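PDB 3GOC: endonuclease V, which probably repairs deaminated bases in DNA, nicking the strand at the second phosphodiester bond 3' to a deoxyinosine with the help of magnesium. Local coordinates for residues Val47-Ala60 with Arg92-Leu104. Sequence-based numbering, arbitrary orientation.
Sequences VAYDDERDVVVAAA and REIPTVLAALDAL
Tyr49 lies between Arg92 and Val56: the Arg92 guanidinium stacks on one face of the ring, centres 4.0 Å apart and planes at 20°, a cation-pi contact, while CG2 of Val56 presses on the opposite face. The phenol donates a short hydrogen bond, 2.7 Å from OH to Glu93 OE2, on the anti side and 26° out of the carboxylate plane. Glu93 is the N-cap residue of helix 94-102; its CG sits between its own backbone N and carbonyl carbon (chi1 59°), and the extended chain lays the carboxylate over the methyls of Val47, the neighbour of magnesium ligand Asp46. Further along, strand 55-60 and helix 94-102 pack through small residues. Ala58 CB lies 3.6 Å from Thr96 O, and Ala60 CB fits among Ala100, Leu101 and Leu104, 4.0 Å from Leu101 CD2. These alanines let the axes of the two segments approach to 7.1 Å, seating the helix on the central sheet of this RNase H-like fold. With a leucine at Tyr49, Glu93 OE2 would probably lose its hydroxyl donor and Arg92 its aromatic platform. Arg92 also touches Tyr84, a predicted DNA-contacting residue. Guanidinium on the face and carboxylate at the hydroxyl thus tie strand 47-49 to the helix start beside the metal site.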
loop_
_atom_site.group_PDB
_atom_site.type_symbol
_atom_site.label_atom_id
_atom_site.label_comp_id
_atom_site.label_asym_id
_atom_site.label_seq_id
_atom_site.Cartn_x
_atom_site.Cartn_y
_atom_site.Cartn_z
ATOM N N VAL A 47 13.671 -17.548 -7.626
ATOM C CA VAL A 47 14.551 -18.500 -8.277
ATOM C C VAL A 47 13.835 -19.798 -8.605
ATOM O O VAL A 47 12.774 -20.108 -8.054
ATOM C CB VAL A 47 15.783 -18.822 -7.397
ATOM C CG1 VAL A 47 16.540 -17.538 -7.072
ATOM C CG2 VAL A 47 15.342 -19.514 -6.121
ATOM N N ALA A 48 14.423 -20.538 -9.535
ATOM C CA ALA A 48 13.900 -21.828 -9.957
ATOM C C ALA A 48 15.090 -22.777 -9.993
ATOM O O ALA A 48 16.114 -22.475 -10.602
ATOM C CB ALA A 48 13.267 -21.717 -11.348
ATOM N N TYR A 49 14.962 -23.913 -9.318
ATOM C CA TYR A 49 16.026 -24.909 -9.279
ATOM C C TYR A 49 15.762 -26.014 -10.283
ATOM O O TYR A 49 14.630 -26.472 -10.428
ATOM C CB TYR A 49 16.126 -25.544 -7.889
ATOM C CG TYR A 49 16.699 -24.639 -6.831
ATOM C CD1 TYR A 49 15.884 -23.766 -6.112
ATOM C CD2 TYR A 49 18.065 -24.641 -6.560
ATOM C CE1 TYR A 49 16.418 -22.913 -5.150
ATOM C CE2 TYR A 49 18.609 -23.797 -5.601
ATOM C CZ TYR A 49 17.784 -22.937 -4.902
ATOM O OH TYR A 49 18.324 -22.101 -3.956
ATOM N N ASP A 50 16.805 -26.443 -10.979
ATOM C CA ASP A 50 16.644 -27.520 -11.934
ATOM C C ASP A 50 16.762 -28.842 -11.179
ATOM O O ASP A 50 17.570 -28.966 -10.261
ATOM C CB ASP A 50 17.714 -27.446 -13.016
ATOM C CG ASP A 50 17.363 -28.287 -14.224
ATOM O OD1 ASP A 50 17.859 -29.422 -14.342
ATOM O OD2 ASP A 50 16.562 -27.808 -15.054
ATOM N N ASP A 51 15.963 -29.830 -11.566
ATOM C CA ASP A 51 16.004 -31.127 -10.897
ATOM C C ASP A 51 17.013 -32.092 -11.487
ATOM O O ASP A 51 17.369 -33.074 -10.843
ATOM C CB ASP A 51 14.630 -31.803 -10.925
ATOM C CG ASP A 51 13.592 -31.052 -10.127
ATOM O OD1 ASP A 51 13.947 -30.466 -9.087
ATOM O OD2 ASP A 51 12.413 -31.070 -10.532
ATOM N N GLU A 52 17.472 -31.823 -12.705
ATOM C CA GLU A 52 18.409 -32.720 -13.373
ATOM C C GLU A 52 19.867 -32.323 -13.255
ATOM O O GLU A 52 20.746 -33.179 -13.278
ATOM C CB GLU A 52 18.026 -32.856 -14.844
ATOM C CG GLU A 52 16.708 -33.583 -15.069
ATOM C CD GLU A 52 16.722 -35.001 -14.529
ATOM O OE1 GLU A 52 17.698 -35.725 -14.820
ATOM O OE2 GLU A 52 15.754 -35.384 -13.831
ATOM N N ARG A 53 20.127 -31.027 -13.153
ATOM C CA ARG A 53 21.496 -30.555 -12.996
ATOM C C ARG A 53 21.563 -29.582 -11.826
ATOM O O ARG A 53 20.562 -28.957 -11.476
ATOM C CB ARG A 53 22.005 -29.917 -14.293
ATOM C CG ARG A 53 21.081 -28.918 -14.947
ATOM C CD ARG A 53 21.163 -29.083 -16.462
ATOM N NE ARG A 53 20.775 -27.876 -17.186
ATOM C CZ ARG A 53 21.564 -26.818 -17.348
ATOM N NH1 ARG A 53 22.789 -26.816 -16.839
ATOM N NH2 ARG A 53 21.129 -25.763 -18.022
ATOM N N ASP A 54 22.740 -29.473 -11.219
ATOM C CA ASP A 54 22.940 -28.611 -10.056
ATOM C C ASP A 54 22.996 -27.138 -10.437
ATOM O O ASP A 54 23.989 -26.456 -10.181
ATOM C CB ASP A 54 24.232 -29.009 -9.332
ATOM C CG ASP A 54 24.136 -28.843 -7.826
ATOM O OD1 ASP A 54 25.182 -28.938 -7.147
ATOM O OD2 ASP A 54 23.016 -28.631 -7.317
ATOM N N VAL A 55 21.919 -26.650 -11.040
ATOM C CA VAL A 55 21.855 -25.261 -11.464
ATOM C C VAL A 55 20.622 -24.556 -10.905
ATOM O O VAL A 55 19.591 -25.183 -10.656
ATOM C CB VAL A 55 21.844 -25.169 -13.010
ATOM C CG1 VAL A 55 21.759 -23.721 -13.450
ATOM C CG2 VAL A 55 23.102 -25.820 -13.572
ATOM N N VAL A 56 20.748 -23.251 -10.685
ATOM C CA VAL A 56 19.650 -22.444 -10.184
ATOM C C VAL A 56 19.563 -21.201 -11.060
ATOM O O VAL A 56 20.582 -20.660 -11.489
ATOM C CB VAL A 56 19.853 -22.063 -8.678
ATOM C CG1 VAL A 56 21.176 -21.336 -8.480
ATOM C CG2 VAL A 56 18.681 -21.215 -8.194
ATOM N N VAL A 57 18.341 -20.781 -11.363
ATOM C CA VAL A 57 18.130 -19.607 -12.198
ATOM C C VAL A 57 17.381 -18.553 -11.410
ATOM O O VAL A 57 16.337 -18.830 -10.819
ATOM C CB VAL A 57 17.323 -19.961 -13.466
ATOM C CG1 VAL A 57 16.947 -18.689 -14.216
ATOM C CG2 VAL A 57 18.154 -20.870 -14.367
ATOM N N ALA A 58 17.927 -17.344 -11.391
ATOM C CA ALA A 58 17.308 -16.245 -10.669
ATOM C C ALA A 58 16.757 -15.211 -11.629
ATOM O O ALA A 58 17.283 -15.022 -12.727
ATOM C CB ALA A 58 18.321 -15.592 -9.750
ATOM N N ALA A 59 15.678 -14.560 -11.214
ATOM C CA ALA A 59 15.073 -13.514 -12.018
ATOM C C ALA A 59 14.806 -12.306 -11.142
ATOM O O ALA A 59 14.491 -12.433 -9.960
ATOM C CB ALA A 59 13.763 -13.998 -12.641
ATOM N N ALA A 60 14.965 -11.129 -11.730
ATOM C CA ALA A 60 14.690 -9.882 -11.035
ATOM C C ALA A 60 13.804 -9.098 -11.990
ATOM O O ALA A 60 14.158 -8.899 -13.152
ATOM C CB ALA A 60 15.980 -9.121 -10.761
ATOM N N ARG A 92 22.481 -21.313 -1.225
ATOM C CA ARG A 92 22.432 -22.008 -2.504
ATOM C C ARG A 92 22.193 -21.057 -3.673
ATOM O O ARG A 92 22.618 -21.335 -4.793
ATOM C CB ARG A 92 21.281 -23.019 -2.531
ATOM C CG ARG A 92 21.249 -24.037 -1.415
ATOM C CD ARG A 92 20.048 -24.953 -1.610
ATOM N NE ARG A 92 18.791 -24.209 -1.518
ATOM C CZ ARG A 92 17.613 -24.657 -1.948
ATOM N NH1 ARG A 92 17.517 -25.854 -2.512
ATOM N NH2 ARG A 92 16.524 -23.915 -1.802
ATOM N N GLU A 93 21.529 -19.934 -3.402
ATOM C CA GLU A 93 21.126 -19.008 -4.458
ATOM C C GLU A 93 21.564 -17.559 -4.414
ATOM O O GLU A 93 21.425 -16.860 -5.414
ATOM C CB GLU A 93 19.604 -19.031 -4.554
ATOM C CG GLU A 93 18.931 -18.645 -3.250
ATOM C CD GLU A 93 17.427 -18.783 -3.300
ATOM O OE1 GLU A 93 16.735 -17.759 -3.487
ATOM O OE2 GLU A 93 16.952 -19.924 -3.155
ATOM N N ILE A 94 22.085 -17.093 -3.286
ATOM C CA ILE A 94 22.492 -15.698 -3.198
ATOM C C ILE A 94 23.402 -15.213 -4.327
ATOM O O ILE A 94 23.156 -14.156 -4.903
ATOM C CB ILE A 94 23.114 -15.423 -1.820
ATOM C CG1 ILE A 94 21.982 -15.319 -0.796
ATOM C CG2 ILE A 94 23.944 -14.152 -1.831
ATOM C CD1 ILE A 94 22.410 -15.619 0.599
ATOM N N PRO A 95 24.454 -15.974 -4.668
ATOM C CA PRO A 95 25.338 -15.522 -5.749
ATOM C C PRO A 95 24.606 -15.275 -7.073
ATOM O O PRO A 95 24.883 -14.305 -7.792
ATOM C CB PRO A 95 26.353 -16.657 -5.861
ATOM C CG PRO A 95 26.435 -17.175 -4.459
ATOM C CD PRO A 95 24.980 -17.195 -4.032
ATOM N N THR A 96 23.662 -16.153 -7.388
ATOM C CA THR A 96 22.913 -16.040 -8.633
ATOM C C THR A 96 21.897 -14.902 -8.581
ATOM O O THR A 96 21.648 -14.242 -9.590
ATOM C CB THR A 96 22.220 -17.382 -8.967
ATOM O OG1 THR A 96 23.211 -18.417 -9.014
ATOM C CG2 THR A 96 21.533 -17.313 -10.320
ATOM N N VAL A 97 21.313 -14.674 -7.409
ATOM C CA VAL A 97 20.351 -13.587 -7.236
ATOM C C VAL A 97 21.091 -12.257 -7.388
ATOM O O VAL A 97 20.595 -11.327 -8.033
ATOM C CB VAL A 97 19.677 -13.649 -5.843
ATOM C CG1 VAL A 97 18.814 -12.410 -5.615
ATOM C CG2 VAL A 97 18.817 -14.901 -5.748
ATOM N N LEU A 98 22.277 -12.167 -6.790
ATOM C CA LEU A 98 23.071 -10.943 -6.898
ATOM C C LEU A 98 23.406 -10.684 -8.364
ATOM O O LEU A 98 23.406 -9.541 -8.813
ATOM C CB LEU A 98 24.362 -11.065 -6.075
ATOM C CG LEU A 98 24.184 -11.069 -4.551
ATOM C CD1 LEU A 98 25.515 -11.394 -3.893
ATOM C CD2 LEU A 98 23.659 -9.721 -4.075
ATOM N N ALA A 99 23.668 -11.753 -9.114
ATOM C CA ALA A 99 24.003 -11.627 -10.532
ATOM C C ALA A 99 22.821 -11.110 -11.351
ATOM O O ALA A 99 22.988 -10.295 -12.265
ATOM C CB ALA A 99 24.477 -12.972 -11.077
ATOM N N ALA A 100 21.622 -11.589 -11.040
ATOM C CA ALA A 100 20.443 -11.133 -11.768
ATOM C C ALA A 100 20.217 -9.653 -11.485
ATOM O O ALA A 100 19.902 -8.882 -12.394
ATOM C CB ALA A 100 19.209 -11.950 -11.363
ATOM N N LEU A 101 20.370 -9.247 -10.226
ATOM C CA LEU A 101 20.181 -7.836 -9.881
ATOM C C LEU A 101 21.230 -6.982 -10.580
ATOM O O LEU A 101 20.924 -5.907 -11.102
ATOM C CB LEU A 101 20.279 -7.639 -8.363
ATOM C CG LEU A 101 19.114 -8.204 -7.543
ATOM C CD1 LEU A 101 19.530 -8.283 -6.088
ATOM C CD2 LEU A 101 17.873 -7.331 -7.704
ATOM N N ASP A 102 22.469 -7.463 -10.597
ATOM C CA ASP A 102 23.553 -6.717 -11.240
ATOM C C ASP A 102 23.334 -6.563 -12.739
ATOM O O ASP A 102 23.842 -5.622 -13.353
ATOM C CB ASP A 102 24.903 -7.399 -10.996
ATOM C CG ASP A 102 25.387 -7.242 -9.566
ATOM O OD1 ASP A 102 24.928 -6.306 -8.878
ATOM O OD2 ASP A 102 26.245 -8.044 -9.137
ATOM N N ALA A 103 22.579 -7.487 -13.328
ATOM C CA ALA A 103 22.309 -7.451 -14.760
ATOM C C ALA A 103 21.225 -6.446 -15.139
ATOM O O ALA A 103 21.017 -6.170 -16.320
ATOM C CB ALA A 103 21.927 -8.839 -15.252
ATOM N N LEU A 104 20.532 -5.905 -14.142
ATOM C CA LEU A 104 19.483 -4.925 -14.402
ATOM C C LEU A 104 20.085 -3.615 -14.883
ATOM O O LEU A 104 21.203 -3.263 -14.521
ATOM C CB LEU A 104 18.673 -4.652 -13.138
ATOM C CG LEU A 104 17.767 -5.772 -12.623
ATOM C CD1 LEU A 104 17.249 -5.399 -11.244
ATOM C CD2 LEU A 104 16.614 -6.003 -13.596
#